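Side-chain contacts in uncharacterized protein (PDB 4XG0), which probably acts as a kinase in acid-sugar catabolism, with a sugar-binding N-terminal domain and a nucleotide-binding C-terminal domain: residues 25-30 with 48-53; 36-41 with 73-78. All coordinates share one frame; numbering follows the deposited sequence. Where two conformers were deposited one is given.

Interaction 1 (25-30 with 48-53); sequences GPYIGI and AGWATQ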
loop_
_atom_site.group_PDB
_atom_site.type_symbol
_atom_site.label_atom_id
_atom_site.label_comp_id
_atom_site.label_asym_id
_atom_site.label_seq_id
_atom_site.Cartn_x
_atom_site.Cartn_y
_atom_site.Cartn_z
ATOM N N GLY A 25 -8.390 -16.681 4.952
ATOM C CA GLY A 25 -9.052 -17.030 3.709
ATOM C C GLY A 25 -8.915 -15.907 2.691
ATOM O O GLY A 25 -8.404 -14.829 3.013
ATOM N N PRO A 26 -9.347 -16.155 1.453
ATOM C CA PRO A 26 -9.102 -15.188 0.372
ATOM C C PRO A 26 -9.748 -13.836 0.639
ATOM O O PRO A 26 -10.946 -13.742 0.935
ATOM C CB PRO A 26 -9.754 -15.879 -0.829
ATOM C CG PRO A 26 -9.535 -17.266 -0.559
ATOM C CD PRO A 26 -9.833 -17.423 0.903
ATOM N N TYR A 27 -8.938 -12.799 0.558
ATOM C CA TYR A 27 -9.393 -11.440 0.798
ATOM C C TYR A 27 -9.445 -10.614 -0.488
ATOM O O TYR A 27 -10.372 -9.822 -0.682
ATOM C CB TYR A 27 -8.460 -10.794 1.810
ATOM C CG TYR A 27 -8.782 -9.352 2.132
ATOM C CD1 TYR A 27 -9.999 -9.016 2.733
ATOM C CD2 TYR A 27 -7.885 -8.355 1.875
ATOM C CE1 TYR A 27 -10.287 -7.722 3.065
ATOM C CE2 TYR A 27 -8.177 -7.024 2.175
ATOM C CZ TYR A 27 -9.390 -6.729 2.779
ATOM O OH TYR A 27 -9.665 -5.421 3.098
ATOM N N ILE A 28 -8.453 -10.794 -1.361
ATOM C CA ILE A 28 -8.349 -10.021 -2.604
ATOM C C ILE A 28 -8.370 -10.959 -3.767
ATOM O O ILE A 28 -7.713 -11.983 -3.755
ATOM C CB ILE A 28 -7.033 -9.253 -2.652
ATOM C CG1 ILE A 28 -7.019 -8.148 -1.603
ATOM C CG2 ILE A 28 -6.799 -8.685 -4.049
ATOM C CD1 ILE A 28 -5.636 -7.788 -1.125
ATOM N N GLY A 29 -9.165 -10.638 -4.772
ATOM C CA GLY A 29 -9.149 -11.365 -6.023
ATOM C C GLY A 29 -8.599 -10.475 -7.133
ATOM O O GLY A 29 -8.976 -9.311 -7.236
ATOM N N ILE A 30 -7.709 -11.027 -7.951
ATOM C CA ILE A 30 -7.155 -10.357 -9.123
ATOM C C ILE A 30 -7.611 -11.101 -10.397
ATOM O O ILE A 30 -7.279 -12.262 -10.604
ATOM C CB ILE A 30 -5.614 -10.348 -9.110
ATOM C CG1 ILE A 30 -5.071 -9.581 -7.918
ATOM C CG2 ILE A 30 -5.106 -9.714 -10.411
ATOM C CD1 ILE A 30 -3.603 -9.920 -7.694
ATOM N N ALA A 48 4.443 -7.102 -1.317
ATOM C CA ALA A 48 3.865 -6.324 -0.209
ATOM C C ALA A 48 3.438 -7.176 1.011
ATOM O O ALA A 48 2.784 -6.703 1.960
ATOM C CB ALA A 48 2.740 -5.499 -0.736
ATOM N N GLY A 49 3.818 -8.448 0.959
ATOM C CA GLY A 49 3.605 -9.363 2.046
ATOM C C GLY A 49 2.440 -10.322 1.982
ATOM O O GLY A 49 2.290 -11.155 2.868
ATOM N N TRP A 50 1.608 -10.190 0.961
ATOM C CA TRP A 50 0.437 -11.052 0.818
ATOM C C TRP A 50 0.794 -12.468 0.359
ATOM O O TRP A 50 1.507 -12.646 -0.622
ATOM C CB TRP A 50 -0.524 -10.453 -0.183
ATOM C CG TRP A 50 -1.117 -9.124 0.186
ATOM C CD1 TRP A 50 -0.718 -7.875 -0.279
ATOM C CD2 TRP A 50 -2.229 -8.885 1.056
ATOM N NE1 TRP A 50 -1.520 -6.915 0.280
ATOM C CE2 TRP A 50 -2.462 -7.494 1.070
ATOM C CE3 TRP A 50 -3.076 -9.714 1.801
ATOM C CZ2 TRP A 50 -3.508 -6.911 1.834
ATOM C CZ3 TRP A 50 -4.112 -9.129 2.564
ATOM C CH2 TRP A 50 -4.325 -7.734 2.541
ATOM N N ALA A 51 0.254 -13.473 1.037
ATOM C CA ALA A 51 0.332 -14.844 0.558
ATOM C C ALA A 51 -0.566 -14.955 -0.666
ATOM O O ALA A 51 -1.784 -14.741 -0.580
ATOM C CB ALA A 51 -0.116 -15.817 1.635
ATOM N N THR A 52 0.049 -15.269 -1.804
ATOM C CA THR A 52 -0.599 -15.083 -3.112
ATOM C C THR A 52 -0.559 -16.376 -3.917
ATOM O O THR A 52 0.484 -17.021 -4.017
ATOM C CB THR A 52 0.110 -13.990 -3.903
ATOM O OG1 THR A 52 0.045 -12.759 -3.180
ATOM C CG2 THR A 52 -0.524 -13.804 -5.269
ATOM N N GLN A 53 -1.705 -16.783 -4.444
ATOM C CA GLN A 53 -1.786 -17.958 -5.282
ATOM C C GLN A 53 -2.124 -17.551 -6.700
ATOM O O GLN A 53 -2.880 -16.613 -6.890
ATOM C CB GLN A 53 -2.880 -18.881 -4.773
ATOM C CG GLN A 53 -2.669 -19.424 -3.422
ATOM C CD GLN A 53 -2.136 -20.845 -3.425
ATOM O OE1 GLN A 53 -2.122 -21.522 -4.458
ATOM N NE2 GLN A 53 -1.711 -21.310 -2.254
#

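Interaction 2 (36-41 with 73-78); sequences TGSGDT and VLAVTT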
loop_
_atom_site.group_PDB
_atom_site.type_symbol
_atom_site.label_atom_id
_atom_site.label_comp_id
_atom_site.label_asym_id
_atom_site.label_seq_id
_atom_site.Cartn_x
_atom_site.Cartn_y
_atom_site.Cartn_z
ATOM N N THR A 36 0.567 -13.129 -18.799
ATOM C CA THR A 36 1.674 -12.269 -18.443
ATOM C C THR A 36 1.219 -11.280 -17.368
ATOM O O THR A 36 1.898 -11.066 -16.369
ATOM C CB THR A 36 2.221 -11.517 -19.675
ATOM O OG1 THR A 36 2.893 -12.444 -20.538
ATOM C CG2 THR A 36 3.187 -10.448 -19.274
ATOM N N GLY A 37 0.051 -10.681 -17.579
ATOM C CA GLY A 37 -0.474 -9.689 -16.661
ATOM C C GLY A 37 -0.844 -10.272 -15.307
ATOM O O GLY A 37 -0.611 -9.650 -14.266
ATOM N N SER A 38 -1.430 -11.459 -15.310
ATOM C CA SER A 38 -1.764 -12.102 -14.060
ATOM C C SER A 38 -0.511 -12.294 -13.195
ATOM O O SER A 38 -0.519 -11.957 -12.013
ATOM C CB SER A 38 -2.429 -13.442 -14.327
ATOM O OG SER A 38 -3.067 -13.925 -13.164
ATOM N N GLY A 39 0.557 -12.819 -13.790
ATOM C CA GLY A 39 1.775 -13.120 -13.039
ATOM C C GLY A 39 2.453 -11.853 -12.565
ATOM O O GLY A 39 2.984 -11.763 -11.460
ATOM N N ASP A 40 2.464 -10.833 -13.411
ATOM C CA ASP A 40 3.150 -9.626 -13.018
ATOM C C ASP A 40 2.446 -8.965 -11.839
ATOM O O ASP A 40 3.099 -8.551 -10.871
ATOM C CB ASP A 40 3.272 -8.650 -14.188
ATOM C CG ASP A 40 4.061 -7.414 -13.816
ATOM O OD1 ASP A 40 3.441 -6.431 -13.332
ATOM O OD2 ASP A 40 5.305 -7.434 -13.966
ATOM N N THR A 41 1.113 -8.892 -11.898
ATOM C CA THR A 41 0.341 -8.221 -10.844
ATOM C C THR A 41 0.434 -9.026 -9.554
ATOM O O THR A 41 0.699 -8.491 -8.478
ATOM C CB THR A 41 -1.147 -8.019 -11.217
ATOM O OG1 THR A 41 -1.768 -9.283 -11.459
ATOM C CG2 THR A 41 -1.236 -7.143 -12.450
ATOM N N VAL A 73 -4.531 -13.695 -1.323
ATOM C CA VAL A 73 -4.753 -13.135 -2.684
ATOM C C VAL A 73 -4.789 -14.268 -3.688
ATOM O O VAL A 73 -3.929 -15.144 -3.675
ATOM C CB VAL A 73 -3.604 -12.176 -3.091
ATOM C CG1 VAL A 73 -3.763 -11.615 -4.505
ATOM C CG2 VAL A 73 -3.457 -11.071 -2.095
ATOM N N LEU A 74 -5.809 -14.263 -4.552
ATOM C CA LEU A 74 -5.910 -15.256 -5.620
ATOM C C LEU A 74 -5.944 -14.540 -6.958
ATOM O O LEU A 74 -6.819 -13.719 -7.173
ATOM C CB LEU A 74 -7.161 -16.124 -5.465
ATOM C CG LEU A 74 -7.448 -17.160 -6.572
ATOM C CD1 LEU A 74 -6.243 -18.001 -7.013
ATOM C CD2 LEU A 74 -8.582 -18.096 -6.144
ATOM N N ALA A 75 -4.981 -14.862 -7.825
ATOM C CA ALA A 75 -4.854 -14.271 -9.160
ATOM C C ALA A 75 -5.130 -15.279 -10.263
ATOM O O ALA A 75 -4.656 -16.425 -10.246
ATOM C CB ALA A 75 -3.474 -13.663 -9.345
ATOM N N VAL A 76 -5.929 -14.854 -11.246
ATOM C CA VAL A 76 -6.357 -15.741 -12.304
ATOM C C VAL A 76 -6.267 -15.027 -13.648
ATOM O O VAL A 76 -6.272 -13.811 -13.698
ATOM C CB VAL A 76 -7.813 -16.178 -12.084
ATOM C CG1 VAL A 76 -7.968 -16.704 -10.683
ATOM C CG2 VAL A 76 -8.752 -15.007 -12.302
ATOM N N THR A 77 -6.160 -15.801 -14.721
ATOM C CA THR A 77 -6.225 -15.233 -16.053
ATOM C C THR A 77 -7.456 -15.760 -16.777
ATOM O O THR A 77 -7.797 -16.957 -16.703
ATOM C CB THR A 77 -4.997 -15.543 -16.914
ATOM O OG1 THR A 77 -5.271 -15.125 -18.259
ATOM C CG2 THR A 77 -4.689 -17.022 -16.906
ATOM N N THR A 78 -8.141 -14.874 -17.473
ATOM C CA THR A 78 -9.322 -15.294 -18.226
ATOM C C THR A 78 -8.960 -15.661 -19.664
ATOM O O THR A 78 -9.827 -16.040 -20.438
ATOM C CB THR A 78 -10.371 -14.175 -18.263
ATOM O OG1 THR A 78 -9.722 -12.955 -18.602
ATOM C CG2 THR A 78 -11.055 -14.006 -16.919
#

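Interaction 1 (25-30 with 48-53)
The indole of Trp50 receives Ile28 and Tyr27 where a beta-alpha-beta unit closes: strand 28-32, helix 35-47 and strand 52-54 follow one another in the chain, and both strands belong to the same parallel sheet, with strand 73-77 lying between them. The Ile28 methyl gives a CH-pi contact. Its CD1 stands 3.8 Å from the centroid of the six-membered ring of Trp50, 13° off the ring normal, so it sits over the face, with CZ2 of Trp50 the nearest atom to CD1 at 3.7 Å. Tyr27 meets the ring differently. Its plane is nearly parallel to that of the indole (18°), but the six-membered ring of Trp50 is displaced, its centroid 5.8 Å from that of Tyr27, too far for a full stack. The touching atoms are few: Tyr27 CD2 lies 3.7 Å from Trp50 CH2 and 3.9 Å from Trp50 CZ3.

The indole reaches this place because CG of Trp50 is anti to its carbonyl carbon (chi1 -63°), and the pyrrole N-H, NE1, is held by a hydrogen bond to Ala247 O, which satisfies the polar atom of a buried ring. Further out, a Schellman motif ends helix 35-47, with Gly49, at positive phi, as its C-prime residue, Trp50 N bonded to Phe45 O and Gly49 N to Val46 O; the chain is thereby turned toward the sheet just ahead of the indole. The neighbouring amide, Ala51 N, is held by Glu72 OE2. On the backbone side, Thr52 OG1 donates to Trp50 O at 2.9 Å, coming from well above the plane of that carbonyl.

Interaction 2 (36-41 with 73-78)
Ser38 carries nearly all of this contact, pressing its CH2-OH group against the backbone of strand 73-77 between Ala75 and Thr77. In the conformer described, OG is anti to the backbone N (chi1 -165°) and makes a weak hydrogen bond to Val76 O at 3.3 Å; a second conformer was deposited, so this bond is doubtful as a permanent link. The same OG lies 3.8 Å from Ala75 CB, while Ser38 CB faces Thr77 CB at 4.2 Å. These two strand residues direct their CB atoms at the helix. Val76, between them, offers its carbonyl here and sends its side chain the other way, onto Ala59 of helix 59-64.

So small a side chain at the point of contact goes with close approach: the CA atoms of Ser38 and Thr77 are 5.8 Å apart, and the axes of the two segments come within 7.6 Å. At 164° between their N-to-C directions, helix and strand run almost antiparallel, the arrangement of an alpha/beta layer in which helix 35-47 crosses over the parallel sheet from strand 28-32 to strand 52-54. Ser38 also touches Ala32 and Leu54, which belong to those two strands and lie on either side of strand 73-77.

The packing thins away from Ser38. Thr41, one turn on, also points its CB at the strand, but its OG1 stays 5.2 Å from Ala75 CB and its side chain rests on Ile30 instead. Thr36 and Asp40 are on the solvent side of the helix, and Asp40 CB is 9.7 Å from Ala75 CB.

How the interactions relate
The two interactions interleave along the chain, in the order 25-30, 36-41, 48-53, 73-78, and their centres lie 11 Å apart within the N-terminal domain, probably the sugar-binding one. Both use one parallel sheet, in which strand 73-77 sits between strand 28-32 and the outermost strand 52-54. Interaction 1 joins the start of the crossover to its end; interaction 2 sets the connecting helix 35-47 on the middle strand. Probable backbone hydrogen bonds link them, Gln53 N to Val73 O and Gln53 O to Ala75 N, supplemented by Trp50 CB packing on Val73 CG2. Together they join one edge of the sheet to its covering helix.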